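PDB 3Q1N: galactose mutarotase related enzyme from Lactobacillus casei, which probably binds carbohydrates and may interconvert sugar anomers, although its own substrate is not established. Local coordinates for residues Thr92-Gln97 with Glu108-Val113; Lys103-Glu108 with Lys134-Ala139; Ile14-Ala19 with Phe81-Lys86. All blocks are in the same frame, centred on the assembly; numbering follows the deposited sequence.

Interaction 1: Thr92-Gln97 with Glu108-Val113; sequences TFTQHQ and EYTLAV
Thr92-Gln97 and Glu108-Val113 bring together neighbouring antiparallel strands near one margin of the largest sheet, with strand 82-84 beyond the first as the outermost member. Their axes approach to 4.7 Å with N-to-C directions 166° apart. Phe93 with Val113 and Gln95 with Leu111 are hydrogen-bonded pairs; Thr94 with Ala112 is a non-hydrogen-bonded pair between them. In each bonded pair both N-H groups are used, as in the straight bond from Phe93 N to Val113 O, 2.8 Å.

Thr94, Thr110 and Ala112 share one face. The methyls Thr94 CG2 and Thr110 CG2 meet at 3.5 Å, a tight fit for two carbons, while Thr110 OG1 turns to Asp131. Beta-branched and small residues suit this extended, partly exposed surface. The opposite face carries Phe93, Gln95, Leu111 and Val113, buried against the interior of what is, in this family, a large beta-sandwich (the galactose mutarotase-like supersandwich).

There the fully extended Gln95 carries its amide to the end of Tyr109. Tyr109 OH donates to Gln95 OE1 over 2.7 Å: the oxygen lies at the edge of the ring, in its plane, but the hydroxyl stands 37° out of the amide plane. Gln95 NE2 binds Ala76 O, so both ends of this buried amide are used. The main chain at His96 C and Gln97 N crosses one face of the tyrosine ring.

Past the strand, Gln97 folds back (chi1 77°, then a bend at chi2), so that OE1 accepts from Tyr109 N at 3.0 Å, as a strand carbonyl would in a continued pairing. Its amide also stacks nearly parallel on the carboxylate of Glu108, with Gln97 NE2 4.0 Å from Glu108 CD.

Interaction 2: Lys103-Glu108 with Lys134-Ala139; sequences KKFPFE and KSMPFA
The selenium of Met136, a residue deposited as selenomethionine, sits beside two phenylalanine rings at once, in a double Met-aromatic contact. Its SE atom is 5.0 Å from the centroid of Phe105 and 5.1 Å from that of Phe107, approaching both obliquely. The carbon before it does the closest work on Phe107: Met136 CG lies over that ring's face, 4.0 Å from the centroid, in a CH-pi contact. The same CG touches Phe105 CZ. The long, unbranched, flexible side chain of methionine suits the place beside two rings, and with CG anti to the backbone N (chi1 -177°) it runs straight out from strand 136-138 before bending at chi3.

Pro106, between the two phenylalanines, is the centre of an inverse gamma turn, a conformation its ring-restricted phi readily accepts and one consistent with both rings reaching the strand. Phe107 CD2 stands over the centre of the Phe105 ring. Pro137 CD packs against Phe107 CZ at 3.6 Å, the two side chains crossing at about a right angle; Leu63 of strand 60-63 touches both of these residues.

Lys134 closes the exposed end of the contact. Its aliphatic CB rests on Phe107 CE1, and bends at chi3 and chi4 turn Lys134 NZ to Pro106 O, 2.8 Å away and nearly in line with the carbonyl. The ammonium also forms a salt bridge with Asp132.

Two carbonyls also approach the rings. Ser135 O comes to 3.2 Å from Phe107 CE1 but is also hydrogen-bonded to the Tyr271 hydroxyl. Pro137 O lies at the edge of Phe105, in its plane, 3.3 Å from CE1, and has no hydrogen-bond partner in the model; the slightly positive C-H edge of the ring is probably its main electrostatic compensation in this buried place.

Interaction 3: Ile14-Ala19 with Phe81-Lys86; sequences IAERGA and FDVSDK
Ala19 points its methyl at the centre of one face of the Phe81 ring: CB stands 3.6 Å above the plane, in a CH-pi contact only 8° off the normal. The short side chain lets the turn lie close to the ring. Beside it the main chain of the turn continues the contact, with Gly18 C 3.5 Å from Phe81 CE1.

A hydrogen bond lies next to the ring. Phe81 N donates to Glu16 O at 2.9 Å, and because Phe81 CG lies beside that same N (chi1 -76°), the ring stands against the very turn its N-H binds. Glu16 O also accepts from Ala19 N, 3.3 Å away; the two donors come from opposite faces of the carbonyl plane.

That second bond closes a type II beta turn from Glu16 to Ala19, the tight link of the beta hairpin formed by strands 10-15 and 20-26. Gly18 occupies its third position with a positive phi (67°), which glycine takes easily. Beside the turn, the extended Glu16 side chain crosses Val83 at about a right angle; its methylene CG and its carboxylate oxygen both touch the valine methyl CG2, Glu16 OE2 being the nearer at 3.8 Å from Val83 CG2.

Farther out, Arg17 makes a salt bridge with Asp80 just before Phe81, and the hydroxyl of Tyr115 bonds to Ala19 O. Phe93, Leu111 and Val113 pack round the Phe81 ring from strands 90-96 and 109-118.

In the fold
Interaction 1 is the middle member of the series. Its centre lies about 10 Å from that of interaction 3, and strands 82-84 and 90-96 are neighbours in one sheet: Thr94 O probably accepts a hydrogen bond from Asp82 N, while Phe93 packs on Ile14, a point where the four-stranded sheet meets the larger one. Interaction 2, its centre about 13 Å from that of interaction 1, shares Glu108 with it, and Tyr109 CB touches Met136 SE at 3.8 Å. Interactions 2 and 3 do not meet; their nearest atoms are about 11 Å apart. The 1,2-ethanediol about 3 Å from the Ala112 side chain probably comes from the crystallisation liquor.

Interaction 1: Thr92-Gln97 with Glu108-Val113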
ATOM      1  N   THR A  92      15.450  -6.245   8.784  1.00 14.40           N
ATOM      2  CA  THR A  92      14.247  -7.077   8.799  1.00 13.70           C
ATOM      3  C   THR A  92      13.435  -6.742  10.047  1.00 13.90           C
ATOM      4  O   THR A  92      13.996  -6.571  11.158  1.00 14.65           O
ATOM      5  CB  THR A  92      14.574  -8.609   8.741  1.00 13.49           C
ATOM      6  OG1 THR A  92      15.216  -8.916   7.503  1.00 14.70           O
ATOM      7  CG2 THR A  92      13.321  -9.469   8.843  1.00 15.19           C
ATOM      8  N   PHE A  93      12.127  -6.579   9.832  1.00 13.61           N
ATOM      9  CA  PHE A  93      11.160  -6.309  10.887  1.00 14.02           C
ATOM     10  C   PHE A  93      10.158  -7.445  10.988  1.00 13.72           C
ATOM     11  O   PHE A  93       9.632  -7.898   9.981  1.00 14.28           O
ATOM     12  CB  PHE A  93      10.378  -5.033  10.551  1.00 13.87           C
ATOM     13  CG  PHE A  93      11.177  -3.769  10.643  1.00 14.08           C
ATOM     14  CD1 PHE A  93      11.305  -3.102  11.845  1.00 14.71           C
ATOM     15  CD2 PHE A  93      11.760  -3.207   9.511  1.00 14.74           C
ATOM     16  CE1 PHE A  93      12.009  -1.896  11.965  1.00 15.02           C
ATOM     17  CE2 PHE A  93      12.498  -2.004   9.595  1.00 15.37           C
ATOM     18  CZ  PHE A  93      12.635  -1.333  10.824  1.00 14.79           C
ATOM     19  N   THR A  94       9.824  -7.872  12.196  1.00 14.68           N
ATOM     20  CA  THR A  94       8.944  -8.999  12.383  1.00 14.11           C
ATOM     21  C   THR A  94       7.923  -8.712  13.468  1.00 14.03           C
ATOM     22  O   THR A  94       8.255  -8.262  14.548  1.00 13.77           O
ATOM     23  CB  THR A  94       9.733 -10.274  12.791  1.00 14.66           C
ATOM     24  OG1 THR A  94      10.759 -10.550  11.824  1.00 16.05           O
ATOM     25  CG2 THR A  94       8.791 -11.521  12.824  1.00 15.15           C
ATOM     26  N   GLN A  95       6.654  -8.933  13.119  1.00 13.60           N
ATOM     27  CA  GLN A  95       5.527  -8.830  14.069  1.00 13.23           C
ATOM     28  C   GLN A  95       4.803 -10.173  14.196  1.00 13.82           C
ATOM     29  O   GLN A  95       4.629 -10.904  13.227  1.00 14.61           O
ATOM     30  CB  GLN A  95       4.567  -7.763  13.584  1.00 12.94           C
ATOM     31  CG  GLN A  95       3.442  -7.466  14.557  1.00 13.86           C
ATOM     32  CD  GLN A  95       2.476  -6.455  14.002  1.00 14.88           C
ATOM     33  OE1 GLN A  95       1.478  -6.864  13.358  1.00 14.35           O
ATOM     34  NE2 GLN A  95       2.724  -5.161  14.212  1.00 13.60           N
ATOM     35  N   HIS A  96       4.331 -10.459  15.400  1.00 14.30           N
ATOM     36  CA  HIS A  96       3.458 -11.585  15.680  1.00 14.59           C
ATOM     37  C   HIS A  96       2.183 -11.034  16.327  1.00 14.67           C
ATOM     38  O   HIS A  96       2.106  -9.846  16.714  1.00 13.61           O
ATOM     39  CB  HIS A  96       4.150 -12.517  16.694  1.00 15.23           C
ATOM     40  CG  HIS A  96       5.424 -13.138  16.207  1.00 17.28           C
ATOM     41  ND1 HIS A  96       5.448 -14.326  15.498  1.00 20.14           N
ATOM     42  CD2 HIS A  96       6.717 -12.753  16.337  1.00 19.99           C
ATOM     43  CE1 HIS A  96       6.713 -14.641  15.213  1.00 22.00           C
ATOM     44  NE2 HIS A  96       7.495 -13.679  15.663  1.00 20.10           N
ATOM     45  N   GLN A  97       1.179 -11.896  16.455  1.00 13.88           N
ATOM     46  CA  GLN A  97      -0.034 -11.583  17.152  1.00 14.20           C
ATOM     47  C   GLN A  97       0.221 -11.177  18.605  1.00 15.23           C
ATOM     48  O   GLN A  97       1.248 -11.509  19.193  1.00 15.60           O
ATOM     49  CB  GLN A  97      -1.007 -12.777  17.107  1.00 14.98           C
ATOM     50  CG  GLN A  97      -0.696 -13.938  18.057  1.00 15.25           C
ATOM     51  CD  GLN A  97       0.598 -14.671  17.798  1.00 15.97           C
ATOM     52  OE1 GLN A  97       1.048 -14.770  16.671  1.00 13.63           O
ATOM     53  NE2 GLN A  97       1.153 -15.293  18.844  1.00 16.94           N
ATOM     54  N   GLU A 108      -2.780 -16.875  15.274  1.00 13.30           N
ATOM     55  CA  GLU A 108      -1.349 -16.688  15.368  1.00 12.94           C
ATOM     56  C   GLU A 108      -0.732 -16.491  13.986  1.00 12.70           C
ATOM     57  O   GLU A 108      -1.049 -17.199  13.018  1.00 12.11           O
ATOM     58  CB  GLU A 108      -0.683 -17.850  16.135  1.00 13.12           C
ATOM     59  CG  GLU A 108      -1.279 -18.039  17.513  1.00 13.62           C
ATOM     60  CD  GLU A 108      -0.436 -18.885  18.423  1.00 16.30           C
ATOM     61  OE1 GLU A 108       0.445 -19.607  17.947  1.00 14.97           O
ATOM     62  OE2 GLU A 108      -0.700 -18.838  19.661  1.00 17.15           O
ATOM     63  N   TYR A 109       0.110 -15.460  13.882  1.00 13.11           N
ATOM     64  CA  TYR A 109       0.733 -15.121  12.614  1.00 12.57           C
ATOM     65  C   TYR A 109       2.117 -14.586  12.785  1.00 12.76           C
ATOM     66  O   TYR A 109       2.482 -14.086  13.872  1.00 12.91           O
ATOM     67  CB  TYR A 109      -0.134 -14.106  11.817  1.00 13.26           C
ATOM     68  CG  TYR A 109      -0.165 -12.688  12.411  1.00 12.11           C
ATOM     69  CD1 TYR A 109       0.874 -11.765  12.144  1.00 13.31           C
ATOM     70  CD2 TYR A 109      -1.194 -12.286  13.280  1.00 12.65           C
ATOM     71  CE1 TYR A 109       0.834 -10.507  12.685  1.00 13.49           C
ATOM     72  CE2 TYR A 109      -1.218 -11.032  13.841  1.00 12.96           C
ATOM     73  CZ  TYR A 109      -0.216 -10.135  13.547  1.00 13.83           C
ATOM     74  OH  TYR A 109      -0.221  -8.855  14.113  1.00 14.09           O
ATOM     75  N   THR A 110       2.855 -14.620  11.684  1.00 13.25           N
ATOM     76  CA  THR A 110       4.093 -13.850  11.579  1.00 13.55           C
ATOM     77  C   THR A 110       3.996 -12.983  10.334  1.00 13.99           C
ATOM     78  O   THR A 110       3.582 -13.447   9.288  1.00 13.83           O
ATOM     79  CB  THR A 110       5.336 -14.714  11.487  1.00 14.04           C
ATOM     80  OG1 THR A 110       5.424 -15.585  12.616  1.00 14.78           O
ATOM     81  CG2 THR A 110       6.613 -13.837  11.452  1.00 14.64           C
ATOM     82  N   LEU A 111       4.329 -11.691  10.482  1.00 14.00           N
ATOM     83  CA  LEU A 111       4.441 -10.804   9.363  1.00 14.12           C
ATOM     84  C   LEU A 111       5.846 -10.272   9.369  1.00 14.41           C
ATOM     85  O   LEU A 111       6.235  -9.557  10.284  1.00 14.72           O
ATOM     86  CB  LEU A 111       3.407  -9.661   9.458  1.00 13.88           C
ATOM     87  CG  LEU A 111       3.501  -8.560   8.426  1.00 15.92           C
ATOM     88  CD1 LEU A 111       3.377  -9.151   6.996  1.00 17.83           C
ATOM     89  CD2 LEU A 111       2.410  -7.482   8.711  1.00 16.86           C
ATOM     90  N   ALA A 112       6.612 -10.625   8.339  1.00 13.83           N
ATOM     91  CA  ALA A 112       8.006 -10.244   8.274  1.00 14.03           C
ATOM     92  C   ALA A 112       8.211  -9.384   7.045  1.00 14.51           C
ATOM     93  O   ALA A 112       7.663  -9.656   5.980  1.00 15.57           O
ATOM     94  CB  ALA A 112       8.956 -11.453   8.289  1.00 14.37           C
ATOM     95  N   VAL A 113       8.978  -8.308   7.224  1.00 14.26           N
ATOM     96  CA  VAL A 113       9.257  -7.362   6.155  0.50 14.06           C
ATOM     97  C   VAL A 113      10.763  -7.065   6.134  1.00 14.36           C
ATOM     98  O   VAL A 113      11.312  -6.660   7.162  1.00 14.61           O
ATOM     99  CB  VAL A 113       8.447  -6.048   6.414  0.50 13.84           C
ATOM    100  CG1 VAL A 113       8.517  -5.094   5.228  0.50 14.29           C
ATOM    101  CG2 VAL A 113       6.989  -6.379   6.811  0.50 13.13           C
TER

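Interaction 2: Lys103-Glu108 with Lys134-Ala139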
ATOM      1  N   LYS A 103      -8.277 -10.563  19.603  1.00 18.00           N
ATOM      2  CA  LYS A 103      -9.702 -10.196  19.746  1.00 19.50           C
ATOM      3  C   LYS A 103     -10.332  -9.805  18.422  1.00 18.59           C
ATOM      4  O   LYS A 103     -11.549 -10.008  18.230  1.00 19.39           O
ATOM      5  CB  LYS A 103      -9.881  -9.054  20.772  1.00 20.78           C
ATOM      6  CG  LYS A 103      -9.529  -9.519  22.187  1.00 24.56           C
ATOM      7  CD  LYS A 103      -9.697  -8.419  23.315  1.00 30.47           C
ATOM      8  CE  LYS A 103      -8.430  -7.527  23.484  1.00 32.87           C
ATOM      9  NZ  LYS A 103      -8.186  -6.959  24.905  1.00 35.52           N
ATOM     10  N   LYS A 104      -9.517  -9.272  17.516  1.00 17.22           N
ATOM     11  CA  LYS A 104      -9.990  -8.863  16.203  1.00 16.70           C
ATOM     12  C   LYS A 104      -9.863  -9.980  15.171  1.00 15.93           C
ATOM     13  O   LYS A 104     -10.574  -9.965  14.202  1.00 16.43           O
ATOM     14  CB  LYS A 104      -9.221  -7.642  15.677  1.00 17.05           C
ATOM     15  CG  LYS A 104      -9.515  -6.368  16.450  1.00 19.23           C
ATOM     16  CD  LYS A 104      -8.799  -5.198  15.842  1.00 20.47           C
ATOM     17  CE  LYS A 104      -9.214  -3.881  16.484  1.00 24.14           C
ATOM     18  NZ  LYS A 104      -8.614  -3.730  17.844  1.00 25.36           N
ATOM     19  N   PHE A 105      -8.900 -10.879  15.375  1.00 15.17           N
ATOM     20  CA  PHE A 105      -8.384 -11.735  14.334  1.00 14.65           C
ATOM     21  C   PHE A 105      -7.752 -12.938  15.061  1.00 14.98           C
ATOM     22  O   PHE A 105      -6.631 -12.856  15.575  1.00 14.62           O
ATOM     23  CB  PHE A 105      -7.376 -10.926  13.530  1.00 14.39           C
ATOM     24  CG  PHE A 105      -6.802 -11.613  12.313  1.00 13.34           C
ATOM     25  CD1 PHE A 105      -7.596 -11.923  11.186  1.00 11.96           C
ATOM     26  CD2 PHE A 105      -5.443 -11.995  12.280  1.00 14.57           C
ATOM     27  CE1 PHE A 105      -7.016 -12.503  10.009  1.00 13.71           C
ATOM     28  CE2 PHE A 105      -4.888 -12.568  11.123  1.00 13.96           C
ATOM     29  CZ  PHE A 105      -5.647 -12.835  10.028  1.00 13.53           C
ATOM     30  N   PRO A 106      -8.509 -14.027  15.190  1.00 14.92           N
ATOM     31  CA  PRO A 106      -8.124 -15.087  16.157  1.00 14.82           C
ATOM     32  C   PRO A 106      -7.094 -16.070  15.601  1.00 14.82           C
ATOM     33  O   PRO A 106      -7.313 -17.296  15.546  1.00 15.32           O
ATOM     34  CB  PRO A 106      -9.473 -15.750  16.455  1.00 15.21           C
ATOM     35  CG  PRO A 106     -10.244 -15.599  15.183  1.00 16.50           C
ATOM     36  CD  PRO A 106      -9.854 -14.252  14.631  1.00 14.48           C
ATOM     37  N   PHE A 107      -5.987 -15.500  15.115  1.00 13.88           N
ATOM     38  CA  PHE A 107      -4.943 -16.258  14.466  1.00 13.23           C
ATOM     39  C   PHE A 107      -3.594 -15.858  14.999  1.00 13.38           C
ATOM     40  O   PHE A 107      -3.256 -14.671  15.129  1.00 14.83           O
ATOM     41  CB  PHE A 107      -4.947 -16.025  12.918  1.00 12.98           C
ATOM     42  CG  PHE A 107      -6.222 -16.404  12.258  1.00 11.83           C
ATOM     43  CD1 PHE A 107      -6.476 -17.718  11.922  1.00 12.39           C
ATOM     44  CD2 PHE A 107      -7.208 -15.455  11.975  1.00 14.04           C
ATOM     45  CE1 PHE A 107      -7.678 -18.083  11.353  1.00 12.66           C
ATOM     46  CE2 PHE A 107      -8.390 -15.826  11.402  1.00 14.08           C
ATOM     47  CZ  PHE A 107      -8.615 -17.159  11.084  1.00 13.07           C
ATOM     48  N   GLU A 108      -2.780 -16.875  15.274  1.00 13.30           N
ATOM     49  CA  GLU A 108      -1.349 -16.688  15.368  1.00 12.94           C
ATOM     50  C   GLU A 108      -0.732 -16.491  13.986  1.00 12.70           C
ATOM     51  O   GLU A 108      -1.049 -17.199  13.018  1.00 12.11           O
ATOM     52  CB  GLU A 108      -0.683 -17.850  16.135  1.00 13.12           C
ATOM     53  CG  GLU A 108      -1.279 -18.039  17.513  1.00 13.62           C
ATOM     54  CD  GLU A 108      -0.436 -18.885  18.423  1.00 16.30           C
ATOM     55  OE1 GLU A 108       0.445 -19.607  17.947  1.00 14.97           O
ATOM     56  OE2 GLU A 108      -0.700 -18.838  19.661  1.00 17.15           O
ATOM     57  N   LYS A 134      -5.849 -23.099  12.463  1.00 13.77           N
ATOM     58  CA  LYS A 134      -6.990 -22.752  11.635  1.00 13.77           C
ATOM     59  C   LYS A 134      -6.496 -22.175  10.318  1.00 13.84           C
ATOM     60  O   LYS A 134      -5.422 -21.592  10.273  1.00 15.12           O
ATOM     61  CB  LYS A 134      -7.887 -21.702  12.316  1.00 13.52           C
ATOM     62  CG  LYS A 134      -8.505 -22.213  13.611  1.00 13.90           C
ATOM     63  CD  LYS A 134      -9.518 -21.184  14.126  1.00 15.88           C
ATOM     64  CE  LYS A 134      -8.938 -19.856  14.582  1.00 15.84           C
ATOM     65  NZ  LYS A 134      -7.890 -20.000  15.667  1.00 15.27           N
ATOM     66  N   SER A 135      -7.332 -22.281   9.288  1.00 13.65           N
ATOM     67  CA  SER A 135      -7.072 -21.631   7.993  1.00 13.66           C
ATOM     68  C   SER A 135      -7.188 -20.129   8.157  1.00 13.10           C
ATOM     69  O   SER A 135      -8.178 -19.668   8.674  1.00 13.33           O
ATOM     70  CB  SER A 135      -8.077 -22.120   6.977  1.00 13.98           C
ATOM     71  OG  SER A 135      -7.986 -23.559   6.831  1.00 15.80           O
HETATM   72  N   MSE A 136      -6.177 -19.380   7.705  1.00 12.13           N
HETATM   73  CA  MSE A 136      -6.078 -17.920   7.950  1.00 12.69           C
HETATM   74  C   MSE A 136      -6.262 -17.121   6.665  1.00 12.81           C
HETATM   75  O   MSE A 136      -5.437 -17.173   5.757  1.00 12.12           O
HETATM   76  CB  MSE A 136      -4.743 -17.595   8.578  1.00 12.85           C
HETATM   77  CG  MSE A 136      -4.575 -16.105   8.943  1.00 12.54           C
HETATM   78 SE   MSE A 136      -2.890 -15.614   9.715  0.75 10.61          SE
HETATM   79  CE  MSE A 136      -1.964 -15.259   8.084  1.00 13.90           C
ATOM     80  N   PRO A 137      -7.334 -16.329   6.605  1.00 12.64           N
ATOM     81  CA  PRO A 137      -7.570 -15.466   5.448  1.00 12.86           C
ATOM     82  C   PRO A 137      -6.997 -14.079   5.757  1.00 13.12           C
ATOM     83  O   PRO A 137      -7.117 -13.598   6.864  1.00 12.29           O
ATOM     84  CB  PRO A 137      -9.075 -15.463   5.323  1.00 13.12           C
ATOM     85  CG  PRO A 137      -9.547 -15.588   6.822  1.00 13.32           C
ATOM     86  CD  PRO A 137      -8.452 -16.295   7.580  1.00 12.91           C
ATOM     87  N   PHE A 138      -6.377 -13.451   4.753  1.00 12.63           N
ATOM     88  CA  PHE A 138      -5.812 -12.111   4.982  1.00 12.74           C
ATOM     89  C   PHE A 138      -5.690 -11.337   3.690  1.00 12.63           C
ATOM     90  O   PHE A 138      -5.755 -11.897   2.586  1.00 13.11           O
ATOM     91  CB  PHE A 138      -4.402 -12.216   5.614  1.00 12.28           C
ATOM     92  CG  PHE A 138      -3.352 -12.651   4.638  1.00 11.84           C
ATOM     93  CD1 PHE A 138      -3.167 -14.001   4.337  1.00 11.79           C
ATOM     94  CD2 PHE A 138      -2.627 -11.729   3.946  1.00 11.98           C
ATOM     95  CE1 PHE A 138      -2.315 -14.390   3.350  1.00 14.04           C
ATOM     96  CE2 PHE A 138      -1.727 -12.095   2.950  1.00 14.14           C
ATOM     97  CZ  PHE A 138      -1.552 -13.472   2.656  1.00 14.25           C
ATOM     98  N   ALA A 139      -5.555 -10.022   3.866  1.00 12.42           N
ATOM     99  CA  ALA A 139      -5.088  -9.115   2.824  1.00 12.49           C
ATOM    100  C   ALA A 139      -3.830  -8.409   3.293  1.00 12.27           C
ATOM    101  O   ALA A 139      -3.612  -8.229   4.488  1.00 12.92           O
ATOM    102  CB  ALA A 139      -6.191  -8.053   2.441  1.00 12.12           C
TER

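Interaction 3: Ile14-Ala19 with Phe81-Lys86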
ATOM      1  N   ILE A  14      12.949   4.023   8.856  1.00 15.70           N
ATOM      2  CA  ILE A  14      11.811   3.124   9.056  0.50 15.99           C
ATOM      3  C   ILE A  14      11.516   3.044  10.542  1.00 16.02           C
ATOM      4  O   ILE A  14      12.407   2.769  11.353  1.00 17.05           O
ATOM      5  CB  ILE A  14      12.042   1.671   8.534  0.50 15.41           C
ATOM      6  CG1 ILE A  14      12.534   1.649   7.079  0.50 15.89           C
ATOM      7  CG2 ILE A  14      10.767   0.840   8.669  0.50 14.74           C
ATOM      8  CD1 ILE A  14      14.039   1.407   6.967  0.50 14.16           C
ATOM      9  N   ALA A  15      10.263   3.270  10.895  1.00 15.81           N
ATOM     10  CA  ALA A  15       9.822   3.211  12.293  1.00 15.94           C
ATOM     11  C   ALA A  15       9.550   1.784  12.712  1.00 16.27           C
ATOM     12  O   ALA A  15       8.927   1.002  11.964  1.00 15.83           O
ATOM     13  CB  ALA A  15       8.570   4.044  12.482  1.00 15.57           C
ATOM     14  N   GLU A  16      10.014   1.434  13.910  1.00 16.64           N
ATOM     15  CA  GLU A  16       9.707   0.138  14.473  1.00 16.90           C
ATOM     16  C   GLU A  16       8.212  -0.017  14.609  1.00 15.60           C
ATOM     17  O   GLU A  16       7.667  -1.086  14.359  1.00 14.58           O
ATOM     18  CB  GLU A  16      10.387  -0.000  15.840  1.00 17.28           C
ATOM     19  CG  GLU A  16      11.914  -0.142  15.686  1.00 21.27           C
ATOM     20  CD  GLU A  16      12.710  -0.012  16.987  1.00 27.16           C
ATOM     21  OE1 GLU A  16      12.140   0.347  18.028  1.00 30.81           O
ATOM     22  OE2 GLU A  16      13.945  -0.239  16.947  1.00 31.71           O
ATOM     23  N   ARG A  17       7.522   1.070  14.926  1.00 15.68           N
ATOM     24  CA  ARG A  17       6.058   1.049  14.960  1.00 15.32           C
ATOM     25  C   ARG A  17       5.486   0.855  13.550  1.00 15.40           C
ATOM     26  O   ARG A  17       5.716   1.674  12.669  1.00 15.25           O
ATOM     27  CB  ARG A  17       5.492   2.323  15.624  1.00 16.40           C
ATOM     28  CG  ARG A  17       3.951   2.417  15.535  1.00 16.15           C
ATOM     29  CD  ARG A  17       3.247   1.305  16.296  1.00 17.24           C
ATOM     30  NE  ARG A  17       3.573   1.254  17.704  1.00 17.98           N
ATOM     31  CZ  ARG A  17       2.893   1.887  18.663  1.00 19.36           C
ATOM     32  NH1 ARG A  17       1.838   2.628  18.344  1.00 19.00           N
ATOM     33  NH2 ARG A  17       3.271   1.791  19.941  1.00 20.85           N
ATOM     34  N   GLY A  18       4.835  -0.288  13.339  1.00 14.70           N
ATOM     35  CA  GLY A  18       4.264  -0.654  12.039  1.00 14.53           C
ATOM     36  C   GLY A  18       5.300  -0.915  10.926  1.00 14.26           C
ATOM     37  O   GLY A  18       4.919  -1.018   9.776  1.00 13.58           O
ATOM     38  N   ALA A  19       6.584  -1.071  11.270  1.00 13.99           N
ATOM     39  CA  ALA A  19       7.650  -1.193  10.248  1.00 13.81           C
ATOM     40  C   ALA A  19       7.418  -0.183   9.126  1.00 13.77           C
ATOM     41  O   ALA A  19       7.525  -0.485   7.917  1.00 14.32           O
ATOM     42  CB  ALA A  19       7.702  -2.633   9.666  1.00 13.39           C
ATOM     43  N   PHE A  81       7.240  -3.751  15.431  1.00 15.12           N
ATOM     44  CA  PHE A  81       7.906  -4.927  14.866  1.00 15.64           C
ATOM     45  C   PHE A  81       9.280  -5.031  15.504  1.00 16.33           C
ATOM     46  O   PHE A  81       9.921  -4.005  15.803  1.00 17.31           O
ATOM     47  CB  PHE A  81       8.108  -4.764  13.345  1.00 14.68           C
ATOM     48  CG  PHE A  81       6.884  -4.947  12.495  1.00 14.64           C
ATOM     49  CD1 PHE A  81       5.770  -4.087  12.599  1.00 13.36           C
ATOM     50  CD2 PHE A  81       6.889  -5.896  11.462  1.00 14.46           C
ATOM     51  CE1 PHE A  81       4.655  -4.262  11.729  1.00 11.75           C
ATOM     52  CE2 PHE A  81       5.813  -6.052  10.594  1.00 14.10           C
ATOM     53  CZ  PHE A  81       4.700  -5.218  10.699  1.00 12.87           C
ATOM     54  N   ASP A  82       9.740  -6.253  15.745  1.00 16.60           N
ATOM     55  CA  ASP A  82      11.093  -6.494  16.238  1.00 17.41           C
ATOM     56  C   ASP A  82      12.099  -6.379  15.106  1.00 16.80           C
ATOM     57  O   ASP A  82      11.818  -6.771  13.984  1.00 16.96           O
ATOM     58  CB  ASP A  82      11.192  -7.899  16.827  1.00 18.62           C
ATOM     59  CG  ASP A  82      10.417  -8.056  18.112  1.00 22.61           C
ATOM     60  OD1 ASP A  82      10.163  -7.057  18.804  1.00 26.31           O
ATOM     61  OD2 ASP A  82      10.092  -9.208  18.409  1.00 27.56           O
ATOM     62  N   VAL A  83      13.305  -5.899  15.426  1.00 16.63           N
ATOM     63  CA  VAL A  83      14.369  -5.703  14.423  1.00 17.11           C
ATOM     64  C   VAL A  83      15.376  -6.887  14.454  1.00 17.55           C
ATOM     65  O   VAL A  83      15.753  -7.403  15.518  1.00 16.91           O
ATOM     66  CB  VAL A  83      15.117  -4.398  14.727  1.00 17.77           C
ATOM     67  CG1 VAL A  83      16.359  -4.207  13.753  1.00 17.98           C
ATOM     68  CG2 VAL A  83      14.152  -3.235  14.647  1.00 18.03           C
ATOM     69  N   SER A  84      15.739  -7.379  13.278  1.00 17.66           N
ATOM     70  CA  SER A  84      16.742  -8.411  13.157  1.00 17.83           C
ATOM     71  C   SER A  84      17.525  -8.239  11.852  1.00 18.39           C
ATOM     72  O   SER A  84      17.146  -7.427  10.969  1.00 16.96           O
ATOM     73  CB  SER A  84      16.103  -9.795  13.173  1.00 17.57           C
ATOM     74  OG  SER A  84      15.309 -10.026  12.015  1.00 17.81           O
ATOM     75  N   ASP A  85      18.639  -8.964  11.752  1.00 19.05           N
ATOM     76  CA  ASP A  85      19.422  -8.994  10.522  1.00 20.11           C
ATOM     77  C   ASP A  85      19.719  -7.583   9.976  1.00 18.91           C
ATOM     78  O   ASP A  85      19.578  -7.312   8.764  1.00 20.10           O
ATOM     79  CB  ASP A  85      18.703  -9.849   9.486  1.00 20.71           C
ATOM     80  CG  ASP A  85      18.689 -11.335   9.862  1.00 25.26           C
ATOM     81  OD1 ASP A  85      19.497 -11.738  10.731  1.00 30.64           O
ATOM     82  OD2 ASP A  85      17.893 -12.088   9.278  1.00 31.31           O
ATOM     83  N   LYS A  86      20.137  -6.698  10.874  1.00 18.92           N
ATOM     84  CA  LYS A  86      20.445  -5.299  10.527  0.75 18.99           C
ATOM     85  C   LYS A  86      21.859  -5.179   9.979  1.00 18.97           C
ATOM     86  O   LYS A  86      22.829  -5.572  10.632  1.00 18.76           O
ATOM     87  CB  LYS A  86      20.239  -4.372  11.737  0.75 19.83           C
ATOM     88  CG  LYS A  86      20.748  -2.922  11.598  0.75 21.35           C
ATOM     89  CD  LYS A  86      19.961  -2.137  10.565  0.75 22.48           C
ATOM     90  CE  LYS A  86      20.266  -0.615  10.592  0.75 22.01           C
ATOM     91  NZ  LYS A  86      21.490  -0.190   9.908  0.75 18.68           N
TER